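Local coordinates for protein 3-polyprenyl-4-hydroxybenzoate decarboxylase and related decarboxylases (Pelotomaculum thermopropionicum, PDB 6H6X) that acts as HmfF, a UbiD-class enzyme that uses prenylated FMN and catalyses carboxylation of 2-furoic acid to 2,5-furandicarboxylic acid and the reverse decarboxylation, at residues P101-I106 / K226-D231; A124-P129 / G255-Y260; L188-H193 / I240-K245; Q310-N315 / K347-A352; V363-H368 / D418-L423. The protein carries 8 engineered substitutions. All coordinates share one frame; numbering follows the deposited sequence.

Contacts 1, 2 and 3 all reach the same antiparallel sheet of the Rift-related part of the chain. Contact 3 is a fully buried strand pair joined by backbone bonds and aliphatic packing. Contact 1 lies about 10 Å from it, centre to centre, is only partly buried and rests mainly on one lysine. Contact 2, also partly buried, uses an aspartate and leads to the prenylated FMN pocket. Contacts 4 and 5 belong to the C-terminal part. They meet where Ile350 of helix 345-356 packs on Val363 and Val365 of the following strand. Contact 4 is partly buried and mixes small apolar groups with an engineered arginine. Contact 5 is buried and combines an aspartate, waters and calcium.

Contact 1. Residues P101-I106 / K226-D231; sequences PVKECI and KCETVD
Lys103 and Ile106 both reach Glu228, joining a 3-10 turn and the start of strand 105-107 to the loop after strand 223-226, at the border of the antiparallel sheet in the Rift-related domain. The turn spans residues 101-103 and is closed by a backbone bond from Glu104 N to Pro101 O. Val102 turns to the sheet and packs on Val225 and Val241. Lys103 then spans the gap to segment 226-231. Its chain bends at the CB-CG bond (chi2 -65°) and is extended beyond that. NZ gives two hydrogen bonds. Lys103 NZ lies 2.7 Å from Lys226 O, in the carbonyl plane and on a lone pair. Lys103 NZ also bonds Glu228 OE2 at 2.8 Å, in a salt bridge. It uses the anti lone pair, on the side away from OE1. An alanine in place of Lys103 would probably leave the Glu228 carboxylate without its charged mate and Lys226 O without this donor. Further along, the CD1 methyl of Ile106 touches the same carboxylate, 3.8 Å from Glu228 OE2, and the two side chains cross at about a right angle. The second loop is tied to strand 240-246, as Glu228 N and Thr229 OG1 bond to Glu243. Lys226 points away from segment 101-106, and its NZ forms salt bridges with Glu233 and, at 2.8 Å, with Asp231 OD1.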
# COMPACT_ATOMS: atom_id res chain seq x y z
N PRO B 101 28.99 27.08 -18.79
CA PRO B 101 29.28 26.98 -17.36
C PRO B 101 30.18 25.80 -16.94
O PRO B 101 31.04 25.95 -16.05
CB PRO B 101 27.93 26.93 -16.73
CG PRO B 101 27.00 27.60 -17.72
CD PRO B 101 27.55 27.27 -19.07
N VAL B 102 30.06 24.65 -17.60
CA VAL B 102 30.84 23.49 -17.21
C VAL B 102 32.35 23.60 -17.51
O VAL B 102 33.14 22.71 -17.10
CB VAL B 102 30.24 22.19 -17.82
CG1 VAL B 102 30.64 22.03 -19.28
CG2 VAL B 102 30.65 20.94 -17.03
N LYS B 103 32.74 24.65 -18.25
CA LYS B 103 34.15 24.92 -18.58
C LYS B 103 34.85 25.93 -17.65
O LYS B 103 36.04 26.16 -17.82
CB LYS B 103 34.26 25.41 -20.03
CG LYS B 103 33.84 24.38 -21.07
CD LYS B 103 34.74 23.15 -21.10
CE LYS B 103 34.53 22.42 -22.42
NZ LYS B 103 35.35 21.19 -22.57
N GLU B 104 34.12 26.51 -16.70
CA GLU B 104 34.66 27.48 -15.77
C GLU B 104 35.97 27.02 -15.07
O GLU B 104 36.93 27.78 -15.05
CB GLU B 104 33.58 27.87 -14.74
CG GLU B 104 32.51 28.76 -15.36
CD GLU B 104 31.22 28.91 -14.56
OE1 GLU B 104 31.09 28.42 -13.41
OE2 GLU B 104 30.30 29.55 -15.09
N CYS B 105 36.00 25.80 -14.55
CA CYS B 105 37.21 25.18 -13.99
C CYS B 105 37.55 23.90 -14.75
O CYS B 105 36.67 23.10 -15.03
CB CYS B 105 37.00 24.86 -12.50
SG CYS B 105 36.27 26.19 -11.52
N ILE B 106 38.82 23.71 -15.07
CA ILE B 106 39.29 22.60 -15.90
C ILE B 106 40.54 22.06 -15.22
O ILE B 106 41.44 22.83 -14.89
CB ILE B 106 39.61 23.09 -17.33
CG1 ILE B 106 38.34 23.65 -18.00
CG2 ILE B 106 40.26 21.99 -18.16
CD1 ILE B 106 38.58 24.31 -19.37
N LYS B 226 32.25 20.66 -26.67
CA LYS B 226 33.27 19.63 -26.87
C LYS B 226 34.07 19.47 -25.61
O LYS B 226 34.33 20.45 -24.91
CB LYS B 226 34.29 20.03 -27.95
CG LYS B 226 33.79 20.14 -29.36
CD LYS B 226 33.21 18.86 -29.95
CE LYS B 226 34.26 17.87 -30.30
NZ LYS B 226 33.62 16.80 -31.14
N CYS B 227 34.50 18.23 -25.36
CA CYS B 227 35.40 17.90 -24.26
C CYS B 227 36.82 18.33 -24.55
O CYS B 227 37.21 18.49 -25.69
CB CYS B 227 35.38 16.38 -24.02
SG CYS B 227 33.84 15.87 -23.19
N GLU B 228 37.60 18.50 -23.50
CA GLU B 228 39.02 18.90 -23.60
C GLU B 228 39.91 17.82 -24.19
O GLU B 228 40.71 18.11 -25.06
CB GLU B 228 39.59 19.28 -22.23
CG GLU B 228 38.89 20.44 -21.53
CD GLU B 228 39.01 21.75 -22.29
OE1 GLU B 228 40.16 22.17 -22.56
OE2 GLU B 228 37.95 22.35 -22.61
N THR B 229 39.81 16.59 -23.67
CA THR B 229 40.81 15.55 -23.93
C THR B 229 40.28 14.36 -24.70
O THR B 229 41.02 13.41 -24.94
CB THR B 229 41.38 15.02 -22.60
OG1 THR B 229 40.35 14.40 -21.82
CG2 THR B 229 41.99 16.19 -21.83
N VAL B 230 39.00 14.39 -25.08
CA VAL B 230 38.39 13.32 -25.85
C VAL B 230 37.41 13.91 -26.84
O VAL B 230 36.89 14.99 -26.62
CB VAL B 230 37.66 12.31 -24.92
CG1 VAL B 230 38.67 11.54 -24.07
CG2 VAL B 230 36.62 13.02 -24.03
N ASP B 231 37.13 13.17 -27.90
CA ASP B 231 36.27 13.63 -28.99
C ASP B 231 34.82 13.21 -28.71
O ASP B 231 34.24 12.33 -29.37
CB ASP B 231 36.78 13.06 -30.32
CG ASP B 231 36.05 13.64 -31.53
OD1 ASP B 231 35.54 14.79 -31.47
OD2 ASP B 231 35.98 12.92 -32.55

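Contact 2. Residues A124-P129 / G255-Y260; sequences AGDAGP and GPFGEY. With 4LU (1-deoxy-5-O-phosphono-1-(3,3,4,5-tetramethyl-9,11-dioxo-2,3,8,9,10,11-hexahydro-7H-quinolino[1,8-fg]pteridin-12-ium-7-y l)-D-ribitol), chain I.
Asp126, Ala127 and Pro256 carry most of this contact between the loop before strand 130-139 and the end of strand 252-258. The Asp126 carboxylate accepts a backbone N-H. Gly258 N donates to Asp126 OD1 at 2.7 Å in a nearly straight bond of 176°, met almost along the C-O axis. With CG beside the backbone N (chi1 -73°), the carboxylate comes up obliquely to the Phe257 ring, the two planes 17° apart. Asp126 OD1 lies 3.8 Å from Phe257 CD1. A water sits 2.7 Å from Gly258 O and 3.1 Å from Asp126 OD2, over one face of that ring. OD2 also accepts from His123 N, which limits rotation of the group. Ala127 is held by its backbone: Ala127 N donates to Pro256 O at 3.0 Å, in the carbonyl plane. Its CB points to the other segment and touches Gly255 O at 3.1 Å. Pro256 follows a cis peptide bond, and its ring CG rests 3.5 Å from Gly125 O. Beyond Gly258 the chain enters the prenylated FMN pocket, where Glu259 OE1 lies 3.0 Å from C1 of the cofactor and forms a salt bridge with Arg152. Strand 264-280 flanks the contact through Tyr264 and Ala267, and strand 146-157 through Gln154 and Arg152. Helix 294-315 meets Glu259 through His296.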
# COMPACT_ATOMS: atom_id res chain seq x y z
N ALA B 124 25.58 -0.47 3.28
CA ALA B 124 26.53 -1.27 4.12
C ALA B 124 27.47 -2.15 3.34
O ALA B 124 28.68 -2.06 3.50
CB ALA B 124 25.74 -2.14 5.10
N GLY B 125 26.93 -3.02 2.50
CA GLY B 125 27.78 -3.91 1.69
C GLY B 125 28.61 -3.31 0.54
O GLY B 125 29.29 -4.05 -0.15
N ASP B 126 28.53 -2.00 0.30
CA ASP B 126 29.17 -1.39 -0.88
C ASP B 126 30.71 -1.40 -0.76
O ASP B 126 31.24 -1.08 0.29
CB ASP B 126 28.71 0.09 -1.10
CG ASP B 126 27.26 0.22 -1.63
OD1 ASP B 126 26.55 -0.78 -1.93
OD2 ASP B 126 26.85 1.37 -1.79
N ALA B 127 31.40 -1.71 -1.86
CA ALA B 127 32.87 -1.75 -1.88
C ALA B 127 33.59 -0.43 -1.61
O ALA B 127 34.74 -0.44 -1.18
CB ALA B 127 33.34 -2.29 -3.21
N GLY B 128 32.94 0.69 -1.87
CA GLY B 128 33.50 2.00 -1.57
C GLY B 128 32.56 3.08 -2.10
O GLY B 128 31.38 2.83 -2.33
N PRO B 129 33.08 4.30 -2.31
CA PRO B 129 32.26 5.36 -2.88
C PRO B 129 31.87 5.05 -4.33
O PRO B 129 32.66 4.47 -5.07
CB PRO B 129 33.18 6.56 -2.83
CG PRO B 129 34.26 6.21 -1.85
CD PRO B 129 34.45 4.74 -2.06
N GLY B 255 32.76 -3.87 -7.29
CA GLY B 255 31.68 -4.37 -6.45
C GLY B 255 32.16 -4.97 -5.14
O GLY B 255 33.36 -4.94 -4.89
N PRO B 256 31.24 -5.48 -4.30
CA PRO B 256 29.78 -5.47 -4.59
C PRO B 256 29.10 -4.12 -4.33
O PRO B 256 29.70 -3.17 -3.78
CB PRO B 256 29.25 -6.55 -3.62
CG PRO B 256 30.20 -6.51 -2.46
CD PRO B 256 31.52 -5.93 -2.92
N PHE B 257 27.82 -4.05 -4.68
CA PHE B 257 27.06 -2.80 -4.64
C PHE B 257 25.59 -3.05 -4.37
O PHE B 257 24.99 -3.91 -5.02
CB PHE B 257 27.28 -2.09 -5.99
CG PHE B 257 26.58 -0.78 -6.15
CD1 PHE B 257 27.08 0.36 -5.55
CD2 PHE B 257 25.42 -0.67 -6.93
CE1 PHE B 257 26.44 1.58 -5.70
CE2 PHE B 257 24.81 0.56 -7.11
CZ PHE B 257 25.32 1.68 -6.49
N GLY B 258 24.99 -2.28 -3.46
CA GLY B 258 23.52 -2.30 -3.31
C GLY B 258 22.74 -1.77 -4.56
O GLY B 258 22.93 -0.63 -4.98
N GLU B 259 21.85 -2.60 -5.14
CA GLU B 259 21.19 -2.33 -6.44
C GLU B 259 19.66 -2.08 -6.33
O GLU B 259 19.11 -2.18 -5.23
CB GLU B 259 21.49 -3.48 -7.43
CG GLU B 259 22.64 -3.20 -8.40
CD GLU B 259 22.38 -2.06 -9.42
OE1 GLU B 259 23.30 -1.90 -10.27
OE2 GLU B 259 21.31 -1.33 -9.39
N TYR B 260 19.00 -1.79 -7.48
CA TYR B 260 17.51 -1.51 -7.60
C TYR B 260 16.52 -2.46 -6.90
O TYR B 260 15.53 -1.98 -6.29
CB TYR B 260 17.04 -1.31 -9.10
CG TYR B 260 17.26 -2.52 -9.99
CD1 TYR B 260 16.31 -3.57 -10.05
CD2 TYR B 260 18.45 -2.64 -10.74
CE1 TYR B 260 16.55 -4.69 -10.86
CE2 TYR B 260 18.70 -3.76 -11.53
CZ TYR B 260 17.75 -4.78 -11.60
OH TYR B 260 18.02 -5.86 -12.40
C9 4LU I . 20.29 3.23 -14.59
C8 4LU I . 20.04 4.18 -13.56
C7 4LU I . 20.75 4.19 -12.36
C10 4LU I . 22.68 0.45 -15.43
C6 4LU I . 21.64 3.00 -12.05
N3 4LU I . 25.22 -0.69 -15.58
C2 4LU I . 24.38 -0.75 -16.65
C13 4LU I . 22.30 3.50 -9.46
C5 4LU I . 22.54 2.83 -10.79
C1 4LU I . 23.30 0.68 -11.72
O2 4LU I . 24.76 -1.33 -17.72
N1 4LU I . 23.14 -0.19 -16.58
C4 4LU I . 24.87 -0.09 -14.40
O4 4LU I . 25.69 -0.04 -13.44
C4A 4LU I . 23.51 0.53 -14.28
N5 4LU I . 23.06 1.21 -13.11
C3 4LU I . 23.41 1.62 -10.77
C12 4LU I . 23.72 3.76 -11.20
C5A 4LU I . 22.00 2.15 -13.19
C7M 4LU I . 20.44 5.23 -11.28
C8M 4LU I . 19.01 5.22 -13.90
C9A 4LU I . 21.21 2.17 -14.46
N10 4LU I . 21.40 1.07 -15.38
C1' 4LU I . 20.56 0.91 -16.56
C2' 4LU I . 20.99 1.65 -17.85
O2' 4LU I . 21.41 3.00 -17.63
C3' 4LU I . 19.78 1.69 -18.78
O3' 4LU I . 19.22 0.38 -18.89
C4' 4LU I . 20.12 2.29 -20.15
O4' 4LU I . 18.97 2.77 -20.89
C5' 4LU I . 20.88 1.37 -21.09
O5' 4LU I . 21.02 2.23 -22.24
P 4LU I . 21.37 1.67 -23.73
O2P 4LU I . 21.66 2.91 -24.60
O3P 4LU I . 22.67 0.83 -23.56
O1P 4LU I . 20.11 0.93 -24.16
O HOH W 1 24.05 0.94 -3.03

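Contact 3. Residues L188-H193 / I240-K245; sequences LAIGVH and IVIEGK
Leu188 and Ile242 form one end of an antiparallel strand pair, 166° between directions, within the sheet of the Rift-related domain. Leu188 N donates to Ile242 O at 2.8 Å, and Ile242 N returns a bond to Leu188 O. Ile190 and Ile240 make the second hydrogen-bonded pair. Ala189 and Val241 form the non-hydrogen-bonded pair between them, with their side chains on the other face. The Leu188 side chain leans over its partner strand. Its CB lies 3.4 Å from Ile242 O and 4.1 Å from Ile242 CB. CG, beside the backbone N (chi1 -62°), stays 3.7 Å from Ile242 O. At the tip, CD1 reaches Ile242 CB and Ile242 CG2, each at 4.1 Å. On the same face, Ile190 CD1 touches Ile242 CD1 at 4.2 Å. Leu188 and Ile190 also pack on strand 130-139. The polar backbone atoms between the strands are thus paired with one another, and the side chains that meet are wholly aliphatic, as suits a buried sheet interior.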
# COMPACT_ATOMS: atom_id res chain seq x y z
N LEU B 188 31.53 11.61 -18.86
CA LEU B 188 30.58 11.43 -17.79
C LEU B 188 30.09 12.78 -17.38
O LEU B 188 30.90 13.63 -17.03
CB LEU B 188 31.27 10.79 -16.60
CG LEU B 188 31.84 9.41 -16.89
CD1 LEU B 188 32.70 9.02 -15.72
CD2 LEU B 188 30.72 8.41 -17.06
N ALA B 189 28.78 13.02 -17.41
CA ALA B 189 28.23 14.29 -16.90
C ALA B 189 27.31 14.11 -15.73
O ALA B 189 26.44 13.28 -15.78
CB ALA B 189 27.51 14.98 -18.02
N ILE B 190 27.48 14.93 -14.71
CA ILE B 190 26.81 14.84 -13.43
C ILE B 190 26.16 16.16 -13.15
O ILE B 190 26.77 17.20 -13.28
CB ILE B 190 27.79 14.50 -12.32
CG1 ILE B 190 28.45 13.15 -12.54
CG2 ILE B 190 27.08 14.49 -10.96
CD1 ILE B 190 29.65 12.90 -11.63
N GLY B 191 24.88 16.15 -12.78
CA GLY B 191 24.21 17.39 -12.43
C GLY B 191 23.58 17.95 -13.67
O GLY B 191 23.97 19.02 -14.19
N VAL B 192 22.59 17.22 -14.15
CA VAL B 192 21.81 17.65 -15.30
C VAL B 192 20.34 17.70 -14.95
O VAL B 192 19.87 17.25 -13.91
CB VAL B 192 22.05 16.75 -16.51
CG1 VAL B 192 23.50 16.81 -16.95
CG2 VAL B 192 21.67 15.29 -16.24
N HIS B 193 19.60 18.31 -15.84
CA HIS B 193 18.18 18.40 -15.70
C HIS B 193 17.58 16.99 -15.71
O HIS B 193 18.04 16.15 -16.46
CB HIS B 193 17.63 19.23 -16.86
CG HIS B 193 16.21 19.62 -16.67
ND1 HIS B 193 15.17 18.81 -17.06
CD2 HIS B 193 15.65 20.73 -16.14
CE1 HIS B 193 14.03 19.41 -16.79
NE2 HIS B 193 14.29 20.58 -16.23
N ILE B 240 29.30 18.99 -13.44
CA ILE B 240 30.59 18.35 -13.47
C ILE B 240 30.69 17.42 -14.67
O ILE B 240 29.71 16.72 -14.98
CB ILE B 240 30.78 17.49 -12.18
CG1 ILE B 240 30.85 18.36 -10.91
CG2 ILE B 240 32.05 16.68 -12.24
CD1 ILE B 240 30.13 17.80 -9.71
N VAL B 241 31.86 17.36 -15.32
CA VAL B 241 32.16 16.42 -16.39
C VAL B 241 33.47 15.75 -16.10
O VAL B 241 34.45 16.41 -15.76
CB VAL B 241 32.24 17.10 -17.78
CG1 VAL B 241 32.95 16.22 -18.82
CG2 VAL B 241 30.86 17.50 -18.25
N ILE B 242 33.49 14.44 -16.26
CA ILE B 242 34.67 13.65 -16.08
C ILE B 242 34.89 12.99 -17.41
O ILE B 242 34.05 12.24 -17.89
CB ILE B 242 34.51 12.63 -14.93
CG1 ILE B 242 34.31 13.36 -13.60
CG2 ILE B 242 35.70 11.70 -14.84
CD1 ILE B 242 33.74 12.44 -12.53
N GLU B 243 36.05 13.27 -18.00
CA GLU B 243 36.47 12.73 -19.29
C GLU B 243 37.41 11.57 -19.09
O GLU B 243 38.21 11.57 -18.17
CB GLU B 243 37.19 13.83 -20.08
CG GLU B 243 36.41 15.14 -20.21
CD GLU B 243 37.11 16.22 -21.01
OE1 GLU B 243 38.21 15.93 -21.56
OE2 GLU B 243 36.57 17.36 -21.09
N GLY B 244 37.32 10.56 -19.94
CA GLY B 244 38.23 9.46 -19.83
C GLY B 244 38.08 8.41 -20.88
O GLY B 244 37.53 8.64 -21.97
N LYS B 245 38.57 7.22 -20.56
CA LYS B 245 38.49 6.13 -21.52
C LYS B 245 38.40 4.79 -20.82
O LYS B 245 38.96 4.61 -19.74
CB LYS B 245 39.69 6.19 -22.46
CG LYS B 245 41.04 6.15 -21.77
CD LYS B 245 42.16 6.72 -22.65
CE LYS B 245 43.40 7.07 -21.82
NZ LYS B 245 44.63 7.34 -22.63

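Contact 4. Residues Q310-N315 / K347-A352; sequences QTVRQN and KRAIDA. Engineered in segment 310-315: Asn315 (natural residue Ala). Engineered in segment 347-352: Arg348 (natural residue Asn), Asp351 (natural residue Phe).
Val312 and Ala352 bring two helical segments together, their CA atoms 5.2 Å apart where the axes approach to 8.7 Å and cross at 142°. Small groups allow this. The CB of Ala352 lies 3.9 Å from Val312 CA and 4.1 Å from Val312 CG2. The other valine branch, CG1, meets Ala349 CB at 4.3 Å. Thr311 CG2 lies 3.8 Å from Ala352 O, while the threonine hydroxyl bonds to Val307 O in its own helix. Two engineered residues flank this apolar patch. Asn315 puts ND2 3.9 Å from Ala352 CB and gives a weak bond to Thr311 O in its own helix. Arg348 bends at chi3 (63°) and brings the edge of its guanidinium to a backbone oxygen. Arg348 NH2 donates to Asn315 O at 2.8 Å on a lone pair, with the oxygen tilted 22° from the guanidinium plane. NE makes a weak bond to the same oxygen. The link therefore sets a cation against a backbone carbonyl, beside a patch of small apolar groups.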
# COMPACT_ATOMS: atom_id res chain seq x y z
N GLN B 310 2.79 1.65 -25.27
CA GLN B 310 2.79 1.48 -26.74
C GLN B 310 2.58 0.02 -27.15
O GLN B 310 1.70 -0.25 -27.97
CB GLN B 310 4.09 1.95 -27.40
CG GLN B 310 4.08 3.40 -27.84
CD GLN B 310 5.42 3.83 -28.43
OE1 GLN B 310 6.49 3.45 -27.92
NE2 GLN B 310 5.36 4.61 -29.52
N THR B 311 3.37 -0.89 -26.59
CA THR B 311 3.25 -2.29 -26.96
C THR B 311 1.86 -2.86 -26.68
O THR B 311 1.32 -3.61 -27.49
CB THR B 311 4.22 -3.18 -26.18
OG1 THR B 311 5.50 -2.57 -26.14
CG2 THR B 311 4.31 -4.58 -26.86
N VAL B 312 1.29 -2.50 -25.53
CA VAL B 312 -0.00 -2.96 -25.18
C VAL B 312 -1.06 -2.32 -26.08
O VAL B 312 -1.97 -3.01 -26.48
CB VAL B 312 -0.29 -2.72 -23.69
CG1 VAL B 312 -1.72 -3.06 -23.33
CG2 VAL B 312 0.64 -3.57 -22.82
N ARG B 313 -0.94 -1.02 -26.37
CA ARG B 313 -1.91 -0.31 -27.23
C ARG B 313 -2.00 -0.92 -28.67
O ARG B 313 -3.09 -1.02 -29.20
CB ARG B 313 -1.62 1.18 -27.31
CG ARG B 313 -2.84 2.03 -27.68
CD ARG B 313 -2.50 3.46 -28.11
NE ARG B 313 -1.94 4.30 -27.03
CZ ARG B 313 -2.63 4.80 -26.01
NH1 ARG B 313 -3.94 4.55 -25.87
NH2 ARG B 313 -2.01 5.56 -25.10
N GLN B 314 -0.87 -1.38 -29.22
CA GLN B 314 -0.81 -2.09 -30.51
C GLN B 314 -1.79 -3.23 -30.57
O GLN B 314 -2.49 -3.39 -31.58
CB GLN B 314 0.59 -2.67 -30.81
CG GLN B 314 1.29 -2.07 -32.02
CD GLN B 314 1.96 -0.73 -31.72
OE1 GLN B 314 3.20 -0.62 -31.70
NE2 GLN B 314 1.14 0.31 -31.47
N ASN B 315 -1.83 -4.05 -29.51
CA ASN B 315 -2.65 -5.23 -29.50
C ASN B 315 -3.99 -5.01 -28.82
O ASN B 315 -4.87 -5.81 -29.01
CB ASN B 315 -1.92 -6.39 -28.82
CG ASN B 315 -0.71 -6.87 -29.59
OD1 ASN B 315 -0.83 -7.54 -30.60
ND2 ASN B 315 0.46 -6.57 -29.08
N LYS B 347 -6.35 -11.29 -21.61
CA LYS B 347 -5.27 -12.17 -22.12
C LYS B 347 -4.36 -11.50 -23.12
O LYS B 347 -3.13 -11.67 -23.04
CB LYS B 347 -5.81 -13.49 -22.71
N ARG B 348 -4.93 -10.74 -24.04
CA ARG B 348 -4.13 -10.01 -25.03
C ARG B 348 -3.26 -8.92 -24.36
O ARG B 348 -2.12 -8.75 -24.71
CB ARG B 348 -5.03 -9.39 -26.11
CG ARG B 348 -5.72 -10.42 -27.04
CD ARG B 348 -6.82 -9.77 -27.90
NE ARG B 348 -6.26 -8.77 -28.82
CZ ARG B 348 -5.55 -9.04 -29.93
NH1 ARG B 348 -5.31 -10.30 -30.32
NH2 ARG B 348 -5.07 -8.04 -30.67
N ALA B 349 -3.81 -8.18 -23.41
CA ALA B 349 -3.01 -7.19 -22.67
C ALA B 349 -1.85 -7.91 -21.91
O ALA B 349 -0.72 -7.51 -21.97
CB ALA B 349 -3.90 -6.39 -21.72
N ILE B 350 -2.16 -9.06 -21.31
CA ILE B 350 -1.17 -9.85 -20.61
C ILE B 350 -0.05 -10.33 -21.52
O ILE B 350 1.14 -10.17 -21.17
CB ILE B 350 -1.78 -11.03 -19.83
CG1 ILE B 350 -2.54 -10.50 -18.62
CG2 ILE B 350 -0.71 -12.07 -19.40
CD1 ILE B 350 -3.55 -11.49 -18.03
N ASP B 351 -0.42 -10.90 -22.66
CA ASP B 351 0.56 -11.40 -23.65
C ASP B 351 1.46 -10.27 -24.17
O ASP B 351 2.65 -10.44 -24.35
CB ASP B 351 -0.14 -12.16 -24.82
N ALA B 352 0.88 -9.10 -24.39
CA ALA B 352 1.61 -7.92 -24.82
C ALA B 352 2.57 -7.40 -23.74
O ALA B 352 3.66 -6.98 -24.05
CB ALA B 352 0.63 -6.84 -25.23

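Contact 5. Residues V363-H368 / D418-L423; sequences VVVVDH and DATIPL. With CA (calcium ion), chain J.
Asp367 OD2 accepts from Ile421 N at 2.8 Å, a nearly straight bond of 175° on the syn lone pair. CG sits beside the backbone N (chi1 -68°), bringing the carboxylate across. The bond closes a parallel beta contact that starts at the Val365-Asp418 bridge and runs into the calcium-binding loop. Ala419 N donates to Val365 O at 2.9 Å. Val365 CG1 and Thr420 CG2 lie side by side, 3.8 Å apart. Two waters complete the grip on Asp367: one joins its N and OD2 to Ala419 O, the other joins OD1 to Ile421 O. Were Asp367 an alanine, Ile421 N would probably lose its acceptor and both waters a partner. Behind this, Asp418 shapes the loop by an Asx turn, OD1 accepting from Thr420 N at 2.9 Å and from Thr420 OG1. The turn directs two carbonyls at the calcium ion. Arg385 O, Asp391 OD2 and a water also bind it. Calcium is 2.9 Å from Asp418 O and 2.7 Å from Thr420 O.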
# COMPACT_ATOMS: atom_id res chain seq x y z
N VAL B 363 1.61 -9.63 -14.05
CA VAL B 363 0.76 -8.66 -14.71
C VAL B 363 -0.63 -8.79 -14.12
O VAL B 363 -1.16 -9.91 -14.06
CB VAL B 363 0.70 -8.91 -16.21
CG1 VAL B 363 -0.10 -7.84 -16.94
CG2 VAL B 363 2.11 -8.98 -16.73
N VAL B 364 -1.18 -7.70 -13.61
CA VAL B 364 -2.59 -7.64 -13.35
C VAL B 364 -3.37 -6.67 -14.25
O VAL B 364 -2.94 -5.52 -14.48
CB VAL B 364 -3.01 -7.63 -11.87
CG1 VAL B 364 -1.89 -7.81 -10.84
CG2 VAL B 364 -4.09 -6.69 -11.50
N VAL B 365 -4.51 -7.16 -14.77
CA VAL B 365 -5.38 -6.34 -15.66
C VAL B 365 -6.64 -5.96 -14.89
O VAL B 365 -7.23 -6.79 -14.26
CB VAL B 365 -5.77 -7.07 -16.98
CG1 VAL B 365 -6.61 -6.16 -17.90
CG2 VAL B 365 -4.53 -7.54 -17.72
N VAL B 366 -7.01 -4.69 -14.90
CA VAL B 366 -8.21 -4.23 -14.23
C VAL B 366 -9.04 -3.33 -15.17
O VAL B 366 -8.55 -2.89 -16.20
CB VAL B 366 -7.91 -3.46 -12.95
CG1 VAL B 366 -7.16 -4.36 -11.98
CG2 VAL B 366 -7.07 -2.21 -13.24
N ASP B 367 -10.28 -3.09 -14.78
CA ASP B 367 -11.14 -2.19 -15.52
C ASP B 367 -10.70 -0.72 -15.35
O ASP B 367 -10.08 -0.34 -14.35
CB ASP B 367 -12.59 -2.40 -15.04
CG ASP B 367 -13.15 -3.79 -15.45
OD1 ASP B 367 -13.15 -4.10 -16.67
OD2 ASP B 367 -13.53 -4.60 -14.57
N HIS B 368 -11.05 0.09 -16.35
CA HIS B 368 -10.69 1.53 -16.44
C HIS B 368 -10.99 2.36 -15.22
O HIS B 368 -10.29 3.31 -14.95
CB HIS B 368 -11.30 2.20 -17.71
CG HIS B 368 -12.82 2.23 -17.75
ND1 HIS B 368 -13.55 3.40 -17.76
CD2 HIS B 368 -13.73 1.23 -17.80
CE1 HIS B 368 -14.84 3.12 -17.80
NE2 HIS B 368 -14.98 1.81 -17.84
N ASP B 418 -6.24 -11.83 -14.48
CA ASP B 418 -7.36 -11.04 -15.07
C ASP B 418 -8.28 -10.66 -13.98
O ASP B 418 -9.02 -11.51 -13.49
CB ASP B 418 -8.18 -11.91 -16.04
CG ASP B 418 -9.31 -11.13 -16.72
OD1 ASP B 418 -9.65 -9.99 -16.33
OD2 ASP B 418 -9.83 -11.71 -17.66
N ALA B 419 -8.22 -9.42 -13.53
CA ALA B 419 -9.06 -8.99 -12.47
C ALA B 419 -10.11 -7.99 -13.02
O ALA B 419 -10.46 -7.03 -12.33
CB ALA B 419 -8.21 -8.34 -11.38
N THR B 420 -10.55 -8.20 -14.26
CA THR B 420 -11.69 -7.46 -14.79
C THR B 420 -13.03 -8.13 -14.49
O THR B 420 -13.12 -9.35 -14.33
CB THR B 420 -11.54 -7.24 -16.32
OG1 THR B 420 -11.63 -8.48 -17.03
CG2 THR B 420 -10.18 -6.61 -16.60
N ILE B 421 -14.05 -7.30 -14.39
CA ILE B 421 -15.44 -7.75 -14.27
C ILE B 421 -15.80 -8.54 -15.54
O ILE B 421 -15.55 -8.05 -16.67
CB ILE B 421 -16.38 -6.55 -14.12
CG1 ILE B 421 -16.17 -5.85 -12.77
CG2 ILE B 421 -17.84 -6.97 -14.24
CD1 ILE B 421 -16.52 -4.37 -12.83
N PRO B 422 -16.37 -9.76 -15.38
CA PRO B 422 -16.86 -10.49 -16.60
C PRO B 422 -18.01 -9.75 -17.30
O PRO B 422 -18.79 -9.06 -16.63
CB PRO B 422 -17.31 -11.85 -16.04
CG PRO B 422 -16.59 -11.99 -14.74
CD PRO B 422 -16.53 -10.59 -14.18
N LEU B 423 -18.10 -9.85 -18.63
CA LEU B 423 -18.99 -8.95 -19.43
C LEU B 423 -20.53 -9.13 -19.31
O LEU B 423 -21.26 -8.13 -19.39
CB LEU B 423 -18.61 -8.99 -20.92
CG LEU B 423 -17.50 -8.01 -21.29
CD1 LEU B 423 -17.08 -8.24 -22.73
CD2 LEU B 423 -17.95 -6.56 -21.05
CA CA J . -11.87 -11.66 -13.82
O HOH W 2 -11.50 -4.57 -12.56
O HOH W 3 -15.22 -5.52 -17.52
O HOH W 4 -12.91 -11.81 -16.27